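Local coordinates for protein myosin-2 (Saccharomyces cerevisiae, PDB 6IXO) that moves organelles and other cargo along actin cables as a class V myosin, the part described here being its globular cargo-binding tail, at residues 33-38 and 102-107; 53-58 and 108-113; 219-224 and 379-384. All blocks are in the same frame, centred on the assembly; numbering follows the deposited sequence. Where two conformers were deposited one is given.

Interaction 1 (33-38 and 102-107)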
loop_
_atom_site.group_PDB
_atom_site.type_symbol
_atom_site.label_atom_id
_atom_site.label_comp_id
_atom_site.label_asym_id
_atom_site.label_seq_id
_atom_site.Cartn_x
_atom_site.Cartn_y
_atom_site.Cartn_z
ATOM N N LYS A 33 12.028 -14.287 -9.100
ATOM C CA LYS A 33 10.742 -15.018 -9.114
ATOM C C LYS A 33 10.691 -15.997 -7.951
ATOM O O LYS A 33 9.621 -16.365 -7.487
ATOM C CB LYS A 33 10.528 -15.773 -10.433
ATOM C CG LYS A 33 10.384 -14.863 -11.639
ATOM C CD LYS A 33 10.022 -15.679 -12.874
ATOM C CE LYS A 33 10.173 -14.848 -14.145
ATOM N NZ LYS A 33 9.764 -15.612 -15.357
ATOM N N GLY A 34 11.861 -16.391 -7.445
ATOM C CA GLY A 34 11.931 -17.386 -6.389
ATOM C C GLY A 34 12.023 -16.791 -4.988
ATOM O O GLY A 34 12.367 -17.496 -4.039
ATOM N N PHE A 35 11.763 -15.492 -4.857
ATOM C CA PHE A 35 11.852 -14.826 -3.553
ATOM C C PHE A 35 11.020 -15.537 -2.455
ATOM O O PHE A 35 9.958 -16.128 -2.735
ATOM C CB PHE A 35 11.391 -13.362 -3.667
ATOM C CG PHE A 35 9.867 -13.193 -3.680
ATOM C CD1 PHE A 35 9.124 -13.427 -4.843
ATOM C CD2 PHE A 35 9.196 -12.780 -2.534
ATOM C CE1 PHE A 35 7.714 -13.263 -4.857
ATOM C CE2 PHE A 35 7.774 -12.611 -2.538
ATOM C CZ PHE A 35 7.049 -12.857 -3.710
ATOM N N GLU A 36 11.530 -15.474 -1.226
ATOM C CA GLU A 36 10.850 -15.960 -0.025
ATOM C C GLU A 36 10.784 -14.820 0.982
ATOM O O GLU A 36 11.771 -14.162 1.267
ATOM C CB GLU A 36 11.558 -17.171 0.600
ATOM C CG GLU A 36 11.498 -18.458 -0.235
ATOM C CD GLU A 36 10.078 -18.997 -0.395
ATOM O OE1 GLU A 36 9.276 -18.781 0.531
ATOM O OE2 GLU A 36 9.772 -19.630 -1.434
ATOM N N VAL A 37 9.597 -14.565 1.514
ATOM C CA VAL A 37 9.430 -13.451 2.415
ATOM C C VAL A 37 9.687 -13.933 3.841
ATOM O O VAL A 37 9.276 -15.027 4.195
ATOM C CB VAL A 37 7.972 -12.854 2.276
ATOM C CG1 VAL A 37 7.795 -11.712 3.207
ATOM C CG2 VAL A 37 7.735 -12.378 0.856
ATOM N N PRO A 38 10.371 -13.140 4.673
ATOM C CA PRO A 38 10.481 -13.585 6.077
ATOM C C PRO A 38 9.207 -13.330 6.885
ATOM O O PRO A 38 8.384 -12.535 6.457
ATOM C CB PRO A 38 11.624 -12.738 6.626
ATOM C CG PRO A 38 11.611 -11.509 5.769
ATOM C CD PRO A 38 11.244 -11.990 4.388
ATOM N N VAL A 102 4.873 -5.702 0.422
ATOM C CA VAL A 102 5.707 -4.834 1.251
ATOM C C VAL A 102 7.192 -5.206 1.049
ATOM O O VAL A 102 8.082 -4.337 0.967
ATOM C CB VAL A 102 5.317 -4.958 2.745
ATOM C CG1 VAL A 102 6.256 -4.130 3.623
ATOM C CG2 VAL A 102 3.794 -4.487 2.949
ATOM N N PHE A 103 7.416 -6.507 0.968
ATOM C CA PHE A 103 8.745 -7.062 0.694
ATOM C C PHE A 103 9.334 -6.403 -0.547
ATOM O O PHE A 103 10.477 -5.903 -0.536
ATOM C CB PHE A 103 8.624 -8.582 0.496
ATOM C CG PHE A 103 9.942 -9.255 0.147
ATOM C CD1 PHE A 103 10.821 -9.638 1.155
ATOM C CD2 PHE A 103 10.247 -9.543 -1.179
ATOM C CE1 PHE A 103 12.041 -10.270 0.839
ATOM C CE2 PHE A 103 11.468 -10.215 -1.500
ATOM C CZ PHE A 103 12.336 -10.566 -0.479
ATOM N N TRP A 104 8.572 -6.412 -1.643
ATOM C CA TRP A 104 9.100 -5.852 -2.888
ATOM C C TRP A 104 9.227 -4.335 -2.819
ATOM O O TRP A 104 10.158 -3.776 -3.380
ATOM C CB TRP A 104 8.250 -6.292 -4.100
ATOM C CG TRP A 104 8.637 -7.671 -4.474
ATOM C CD1 TRP A 104 7.908 -8.802 -4.340
ATOM C CD2 TRP A 104 9.929 -8.075 -4.947
ATOM N NE1 TRP A 104 8.636 -9.889 -4.727
ATOM C CE2 TRP A 104 9.894 -9.475 -5.094
ATOM C CE3 TRP A 104 11.105 -7.388 -5.257
ATOM C CZ2 TRP A 104 10.985 -10.201 -5.549
ATOM C CZ3 TRP A 104 12.215 -8.126 -5.688
ATOM C CH2 TRP A 104 12.136 -9.509 -5.837
ATOM N N LEU A 105 8.312 -3.659 -2.125
ATOM C CA LEU A 105 8.492 -2.223 -1.907
ATOM C C LEU A 105 9.813 -1.942 -1.187
ATOM O O LEU A 105 10.530 -0.985 -1.524
ATOM C CB LEU A 105 7.305 -1.649 -1.088
ATOM C CG LEU A 105 5.961 -1.573 -1.877
ATOM C CD1 LEU A 105 4.792 -1.162 -0.917
ATOM C CD2 LEU A 105 6.064 -0.595 -3.045
ATOM N N ALA A 106 10.112 -2.742 -0.159
ATOM C CA ALA A 106 11.353 -2.537 0.605
ATOM C C ALA A 106 12.565 -2.703 -0.333
ATOM O O ALA A 106 13.533 -1.911 -0.302
ATOM C CB ALA A 106 11.448 -3.515 1.732
ATOM N N ASN A 107 12.503 -3.737 -1.165
ATOM C CA ASN A 107 13.660 -4.069 -2.005
ATOM C C ASN A 107 13.889 -3.054 -3.111
ATOM O O ASN A 107 15.031 -2.666 -3.413
ATOM C CB ASN A 107 13.505 -5.479 -2.577
ATOM C CG ASN A 107 14.046 -6.503 -1.630
ATOM O OD1 ASN A 107 15.281 -6.762 -1.584
ATOM N ND2 ASN A 107 13.168 -7.025 -0.769
#

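Interaction 2 (53-58 and 108-113)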
loop_
_atom_site.group_PDB
_atom_site.type_symbol
_atom_site.label_atom_id
_atom_site.label_comp_id
_atom_site.label_asym_id
_atom_site.label_seq_id
_atom_site.Cartn_x
_atom_site.Cartn_y
_atom_site.Cartn_z
ATOM N N TYR A 53 17.414 -8.884 1.014
ATOM C CA TYR A 53 18.530 -9.703 0.505
ATOM C C TYR A 53 18.584 -9.684 -1.050
ATOM O O TYR A 53 19.697 -9.671 -1.619
ATOM C CB TYR A 53 18.475 -11.154 1.062
ATOM C CG TYR A 53 17.351 -11.997 0.511
ATOM C CD1 TYR A 53 17.511 -12.706 -0.683
ATOM C CD2 TYR A 53 16.106 -12.082 1.174
ATOM C CE1 TYR A 53 16.483 -13.463 -1.211
ATOM C CE2 TYR A 53 15.072 -12.851 0.651
ATOM C CZ TYR A 53 15.259 -13.534 -0.544
ATOM O OH TYR A 53 14.229 -14.295 -1.098
ATOM N N PRO A 54 17.437 -9.620 -1.757
ATOM C CA PRO A 54 17.572 -9.543 -3.218
ATOM C C PRO A 54 18.200 -8.245 -3.670
ATOM O O PRO A 54 19.110 -8.291 -4.506
ATOM C CB PRO A 54 16.114 -9.632 -3.723
ATOM C CG PRO A 54 15.409 -10.336 -2.631
ATOM C CD PRO A 54 15.987 -9.746 -1.392
ATOM N N ALA A 55 17.753 -7.120 -3.123
ATOM C CA ALA A 55 18.378 -5.856 -3.503
ATOM C C ALA A 55 19.893 -5.848 -3.220
ATOM O O ALA A 55 20.651 -5.380 -4.059
ATOM C CB ALA A 55 17.739 -4.694 -2.780
ATOM N N ARG A 56 20.321 -6.361 -2.061
ATOM C CA ARG A 56 21.745 -6.274 -1.712
ATOM C C ARG A 56 22.534 -7.125 -2.678
ATOM O O ARG A 56 23.616 -6.743 -3.121
ATOM C CB ARG A 56 22.013 -6.731 -0.257
ATOM C CG ARG A 56 21.270 -5.943 0.811
ATOM C CD ARG A 56 22.025 -4.720 1.254
ATOM N NE ARG A 56 21.295 -3.881 2.213
ATOM C CZ ARG A 56 21.336 -4.019 3.540
ATOM N NH1 ARG A 56 20.632 -3.193 4.320
ATOM N NH2 ARG A 56 22.068 -4.976 4.091
ATOM N N ILE A 57 22.006 -8.294 -3.019
ATOM C CA ILE A 57 22.708 -9.131 -4.000
ATOM C C ILE A 57 22.836 -8.434 -5.373
ATOM O O ILE A 57 23.909 -8.421 -5.981
ATOM C CB ILE A 57 22.003 -10.478 -4.145
ATOM C CG1 ILE A 57 22.226 -11.265 -2.860
ATOM C CG2 ILE A 57 22.553 -11.236 -5.346
ATOM C CD1 ILE A 57 21.395 -12.555 -2.739
ATOM N N LEU A 58 21.737 -7.854 -5.850
ATOM C CA LEU A 58 21.727 -7.110 -7.105
ATOM C C LEU A 58 22.733 -5.972 -7.091
ATOM O O LEU A 58 23.422 -5.731 -8.076
ATOM C CB LEU A 58 20.324 -6.539 -7.374
ATOM C CG LEU A 58 19.225 -7.568 -7.647
ATOM C CD1 LEU A 58 17.838 -6.871 -7.771
ATOM C CD2 LEU A 58 19.526 -8.354 -8.898
ATOM N N VAL A 108 12.804 -2.594 -3.711
ATOM C CA VAL A 108 12.929 -1.585 -4.769
ATOM C C VAL A 108 13.369 -0.263 -4.146
ATOM O O VAL A 108 14.182 0.480 -4.728
ATOM C CB VAL A 108 11.614 -1.438 -5.567
ATOM C CG1 VAL A 108 11.671 -0.227 -6.483
ATOM C CG2 VAL A 108 11.364 -2.721 -6.385
ATOM N N ARG A 109 12.898 0.024 -2.926
ATOM C CA ARG A 109 13.403 1.229 -2.255
ATOM C C ARG A 109 14.908 1.108 -2.001
ATOM O O ARG A 109 15.658 2.101 -2.079
ATOM C CB ARG A 109 12.684 1.481 -0.917
ATOM C CG ARG A 109 13.122 2.781 -0.252
ATOM C CD ARG A 109 12.787 3.982 -1.149
ATOM N NE ARG A 109 13.002 5.266 -0.456
ATOM C CZ ARG A 109 12.847 6.460 -1.044
ATOM N NH1 ARG A 109 12.500 6.532 -2.351
ATOM N NH2 ARG A 109 13.074 7.572 -0.338
ATOM N N GLU A 110 15.359 -0.096 -1.661
ATOM C CA GLU A 110 16.796 -0.244 -1.369
ATOM C C GLU A 110 17.609 -0.047 -2.671
ATOM O O GLU A 110 18.676 0.545 -2.675
ATOM C CB GLU A 110 17.072 -1.630 -0.770
ATOM C CG GLU A 110 18.547 -1.894 -0.419
ATOM C CD GLU A 110 18.906 -1.285 0.927
ATOM O OE1 GLU A 110 18.020 -0.660 1.556
ATOM O OE2 GLU A 110 20.059 -1.464 1.353
ATOM N N LEU A 111 17.081 -0.552 -3.780
ATOM C CA LEU A 111 17.737 -0.424 -5.083
ATOM C C LEU A 111 17.787 1.035 -5.513
ATOM O O LEU A 111 18.805 1.536 -5.990
ATOM C CB LEU A 111 16.989 -1.231 -6.136
ATOM C CG LEU A 111 17.165 -2.745 -6.068
ATOM C CD1 LEU A 111 16.150 -3.483 -6.978
ATOM C CD2 LEU A 111 18.642 -3.112 -6.444
ATOM N N TYR A 112 16.665 1.721 -5.358
ATOM C CA TYR A 112 16.596 3.102 -5.797
ATOM C C TYR A 112 17.562 3.914 -4.970
ATOM O O TYR A 112 18.324 4.737 -5.479
ATOM C CB TYR A 112 15.143 3.633 -5.686
ATOM C CG TYR A 112 15.050 5.119 -5.992
ATOM C CD1 TYR A 112 15.141 5.584 -7.307
ATOM C CD2 TYR A 112 14.917 6.055 -4.972
ATOM C CE1 TYR A 112 15.106 6.953 -7.595
ATOM C CE2 TYR A 112 14.843 7.428 -5.250
ATOM C CZ TYR A 112 14.952 7.873 -6.565
ATOM O OH TYR A 112 14.869 9.228 -6.848
ATOM N N SER A 113 17.586 3.625 -3.675
ATOM C CA SER A 113 18.453 4.353 -2.775
ATOM C C SER A 113 19.922 4.115 -3.137
ATOM O O SER A 113 20.759 5.010 -3.035
ATOM C CB SER A 113 18.173 3.946 -1.316
ATOM O OG SER A 113 16.776 4.192 -1.000
HETATM O O HOH W 1 18.160 -1.282 4.298
#

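Interaction 3 (219-224 and 379-384)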
loop_
_atom_site.group_PDB
_atom_site.type_symbol
_atom_site.label_atom_id
_atom_site.label_comp_id
_atom_site.label_asym_id
_atom_site.label_seq_id
_atom_site.Cartn_x
_atom_site.Cartn_y
_atom_site.Cartn_z
ATOM N N PHE A 219 9.297 -5.084 8.434
ATOM C CA PHE A 219 10.180 -4.977 7.263
ATOM C C PHE A 219 10.855 -3.621 7.195
ATOM O O PHE A 219 11.397 -3.262 6.146
ATOM C CB PHE A 219 9.428 -5.234 5.941
ATOM C CG PHE A 219 8.920 -6.644 5.794
ATOM C CD1 PHE A 219 9.176 -7.602 6.777
ATOM C CD2 PHE A 219 8.145 -7.006 4.685
ATOM C CE1 PHE A 219 8.683 -8.901 6.670
ATOM C CE2 PHE A 219 7.656 -8.297 4.565
ATOM C CZ PHE A 219 7.927 -9.252 5.567
ATOM N N HIS A 220 10.799 -2.877 8.306
ATOM C CA HIS A 220 11.482 -1.596 8.448
ATOM C C HIS A 220 11.046 -0.587 7.394
ATOM O O HIS A 220 11.855 0.123 6.837
ATOM C CB HIS A 220 13.014 -1.809 8.385
ATOM C CG HIS A 220 13.492 -2.905 9.285
ATOM N ND1 HIS A 220 13.500 -2.782 10.659
ATOM C CD2 HIS A 220 13.946 -4.150 9.014
ATOM C CE1 HIS A 220 13.961 -3.898 11.192
ATOM N NE2 HIS A 220 14.239 -4.745 10.219
ATOM N N ILE A 221 9.758 -0.521 7.122
ATOM C CA ILE A 221 9.255 0.431 6.141
ATOM C C ILE A 221 9.019 1.762 6.808
ATOM O O ILE A 221 8.472 1.816 7.907
ATOM C CB ILE A 221 7.921 -0.030 5.508
ATOM C CG1 ILE A 221 8.111 -1.352 4.784
ATOM C CG2 ILE A 221 7.411 1.030 4.525
ATOM C CD1 ILE A 221 9.127 -1.261 3.672
ATOM N N GLU A 222 9.393 2.832 6.125
ATOM C CA GLU A 222 9.226 4.191 6.642
ATOM C C GLU A 222 7.734 4.509 6.999
ATOM O O GLU A 222 6.829 4.232 6.214
ATOM C CB GLU A 222 9.811 5.164 5.597
ATOM C CG GLU A 222 11.403 5.101 5.425
ATOM C CD GLU A 222 11.953 4.060 4.382
ATOM O OE1 GLU A 222 13.136 4.225 3.928
ATOM O OE2 GLU A 222 11.254 3.069 4.024
ATOM N N ASN A 223 7.493 5.064 8.196
ATOM C CA ASN A 223 6.129 5.285 8.689
ATOM C C ASN A 223 5.248 6.138 7.768
ATOM O O ASN A 223 4.024 5.963 7.741
ATOM C CB ASN A 223 6.160 5.921 10.090
ATOM C CG ASN A 223 6.324 4.889 11.206
ATOM O OD1 ASN A 223 6.155 3.682 10.990
ATOM N ND2 ASN A 223 6.649 5.364 12.414
ATOM N N GLU A 224 5.842 7.067 7.026
ATOM C CA GLU A 224 5.061 7.856 6.054
ATOM C C GLU A 224 4.358 6.976 5.034
ATOM O O GLU A 224 3.282 7.297 4.543
ATOM C CB GLU A 224 5.970 8.831 5.298
ATOM C CG GLU A 224 6.510 9.935 6.153
ATOM C CD GLU A 224 7.847 9.600 6.831
ATOM O OE1 GLU A 224 8.301 8.425 6.828
ATOM O OE2 GLU A 224 8.446 10.543 7.374
ATOM N N ASP A 379 3.567 8.084 -5.198
ATOM C CA ASP A 379 4.340 7.075 -4.510
ATOM C C ASP A 379 4.868 7.727 -3.218
ATOM O O ASP A 379 5.726 8.626 -3.299
ATOM C CB ASP A 379 5.512 6.594 -5.427
ATOM C CG ASP A 379 6.492 5.660 -4.712
ATOM O OD1 ASP A 379 6.254 5.229 -3.540
ATOM O OD2 ASP A 379 7.501 5.316 -5.367
ATOM N N PRO A 380 4.452 7.241 -2.044
ATOM C CA PRO A 380 4.832 7.999 -0.829
ATOM C C PRO A 380 6.352 7.878 -0.578
ATOM O O PRO A 380 6.910 8.730 0.085
ATOM C CB PRO A 380 4.033 7.328 0.287
ATOM C CG PRO A 380 3.828 5.903 -0.213
ATOM C CD PRO A 380 3.647 6.043 -1.716
ATOM N N PHE A 381 6.979 6.830 -1.104
ATOM C CA PHE A 381 8.475 6.730 -1.049
ATOM C C PHE A 381 9.155 7.908 -1.717
ATOM O O PHE A 381 10.275 8.310 -1.341
ATOM C CB PHE A 381 8.957 5.452 -1.735
ATOM C CG PHE A 381 8.717 4.216 -0.921
ATOM C CD1 PHE A 381 9.519 3.929 0.178
ATOM C CD2 PHE A 381 7.665 3.359 -1.221
ATOM C CE1 PHE A 381 9.312 2.781 0.948
ATOM C CE2 PHE A 381 7.432 2.217 -0.440
ATOM C CZ PHE A 381 8.262 1.923 0.635
ATOM N N SER A 382 8.524 8.436 -2.766
ATOM C CA SER A 382 9.185 9.447 -3.591
ATOM C C SER A 382 9.246 10.787 -2.829
ATOM O O SER A 382 9.929 11.738 -3.263
ATOM C CB SER A 382 8.456 9.625 -4.928
ATOM O OG SER A 382 7.267 10.394 -4.734
ATOM N N LEU A 383 8.527 10.855 -1.706
ATOM C CA LEU A 383 8.404 12.096 -0.955
ATOM C C LEU A 383 9.395 12.161 0.201
ATOM O O LEU A 383 9.467 13.162 0.902
ATOM C CB LEU A 383 6.981 12.265 -0.387
ATOM C CG LEU A 383 5.859 12.223 -1.419
ATOM C CD1 LEU A 383 4.518 12.360 -0.656
ATOM C CD2 LEU A 383 6.000 13.304 -2.448
ATOM N N ILE A 384 10.121 11.078 0.436
ATOM C CA ILE A 384 11.028 11.080 1.571
ATOM C C ILE A 384 12.467 10.785 1.122
ATOM O O ILE A 384 12.713 10.190 0.053
ATOM C CB ILE A 384 10.598 10.071 2.638
ATOM C CG1 ILE A 384 10.787 8.657 2.130
ATOM C CG2 ILE A 384 9.097 10.256 3.019
ATOM C CD1 ILE A 384 10.262 7.638 3.106
#

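Interaction 1 (33-38 and 102-107)
F35, F103 and W104 form an aromatic cluster in which the loop following helix 20-32 is packed against helix 97-124 of the globular tail. W104 meets F35 in a T-shaped, edge-to-face stack, with the five-membered ring of the indole and the phenyl ring at 71° and their centroids 4.4 Å apart. The nitrogen edge of the indole does the touching: NE1 of W104 stands over the centre of the F35 ring, 3.3 Å above its plane, with its N-H directed at that face. Beside it, CZ2 of W104 approaches CG of F35 at 3.7 Å, so the contact continues onto the six-membered ring.

F103 takes a different position. Its ring is inclined by only 23° to that of F35, but the two are slid apart and barely overlap, and the closest approach is CD2 of F35 to CE2 of F103 at 3.6 Å. F35 presents its ring to both partners because CG sits between the backbone N and the carbonyl carbon (chi1 79°), swinging the phenyl toward the helix. Further along the loop, CG2 of V37 reaches CG of F103 at 3.9 Å, and CD of P38 lies 4.0 Å from CD1 of F103.

N107, one turn on, lays its ND2 over the centre of the F103 ring and donates to F103 O at 2.9 Å. That carbonyl, met by the amide from above its plane, also takes the helical bond from N107 N, and ND2 is shared with V51 O.

On the surrounding helices, V88 of helix 71-90 touches both F35 and W104, while Y53 and P54 of helix 53-67 pack on F35 and F103 respectively.

Interaction 2 (53-58 and 108-113)
E110 sends its CG straight away from the backbone N (chi1 -180°) and then bends at chi2, while R56 folds over at its own second torsion (-87°); the two bends bring carboxylate and guanidinium together between helices 53-67 and 97-124. NE of R56 donates to OE2 of E110 at 2.8 Å in a nearly straight salt bridge. The oxygen lies close to the guanidinium plane, yet the N-H meets it from above the carboxylate plane. A water completes the link, accepting from NH1 of R56 and donating to OE1 of E110, so the acid is tied through both oxygens.

Beneath this polar side the contact is apolar. CB of A55 rests 3.7 Å from CB of E110 and 3.9 Å from CG of L111, and the small alanine side chain at the crossing is consistent with the 8.6 Å approach of the short axes, which cross at -28°. L58 extends the seam, its CD1 lying 3.9 Å from CD1 of L111.

Other helices close over this buried side: F77 and V81 of helix 71-90 touch L58, I85 of the same helix meets L111, F151 of helix 134-180 also covers L111, and I27 of helix 20-32 packs on L58.

Interaction 3 (219-224 and 379-384)
OE2 of E222 forms a salt bridge with NH2 of R387 and also lies 3.6 Å from CE1 of F381, at the edge of that ring and near its plane. The carboxylate stands almost upright to the phenyl, the planes being 86° apart, so the oxygen faces the slightly positive C-H rim, an approach likely to be mildly favourable. The same ring is reached by I221, whose CG2 comes obliquely to CZ of F381 at 4.1 Å.

I384 covers the aliphatic part of the glutamates. Its CG1 is tucked between the backbone N and the carbonyl carbon (chi1 69°), which carries CD1 to 3.5 Å from CB of E222, while the other branch, CG2, lies alongside E224, 4.1 Å from its CD. With an alanine here, both of these methyls would be missing, which would probably open a gap over CB and CG of E222 and leave E224 without its apolar cover and freer to turn.

Both segments lie where the chain changes direction: 219-224 joins helix 202-218 to helix 223-247, and 379-384 holds a short 3-10 segment in the loop before helix 403-415. In the first, a Schellman motif with H220 at positive phi ends one helix, and E222 takes the N-cap position of the next. The second opens with an Asx turn, F381 N donating to OD1 of D379 at 3.0 Å from above the carboxylate plane. D379 O is gripped twice by S382, through its N and through OG at 2.7 Å, the hydroxyl lying in the carbonyl plane.

P380 packs loosely, its CB 4.3 Å from O of E224, and also touches V225 and A228 of helix 223-247. On helix 97-124, V102 and A106 meet I221, and R109 touches F381; from helix 134-180, S155 OG is hydrogen-bonded to OD2 of D379.

Overall arrangement
From the N terminus, the chain leaves helix 20-32 at 33-38 and returns to this loop at 102-107, closing interaction 1 across a span that is mostly helix. Interaction 2 opens within that span, at 53-58, and closes just after it, at 108-113, so the two loops cross and share helix 97-124. They also touch directly, N107 OD1 probably accepting a hydrogen bond from A55 N, and Y53 OH meeting E36 N. Interaction 3 follows in series: the turn 219-224 joins a late loop segment, 379-384, after 154 intervening residues. F219 packs on V37 and P38, linking interactions 1 and 3, while a weak hydrogen bond from R109 NH2 to I384 O connects interactions 2 and 3.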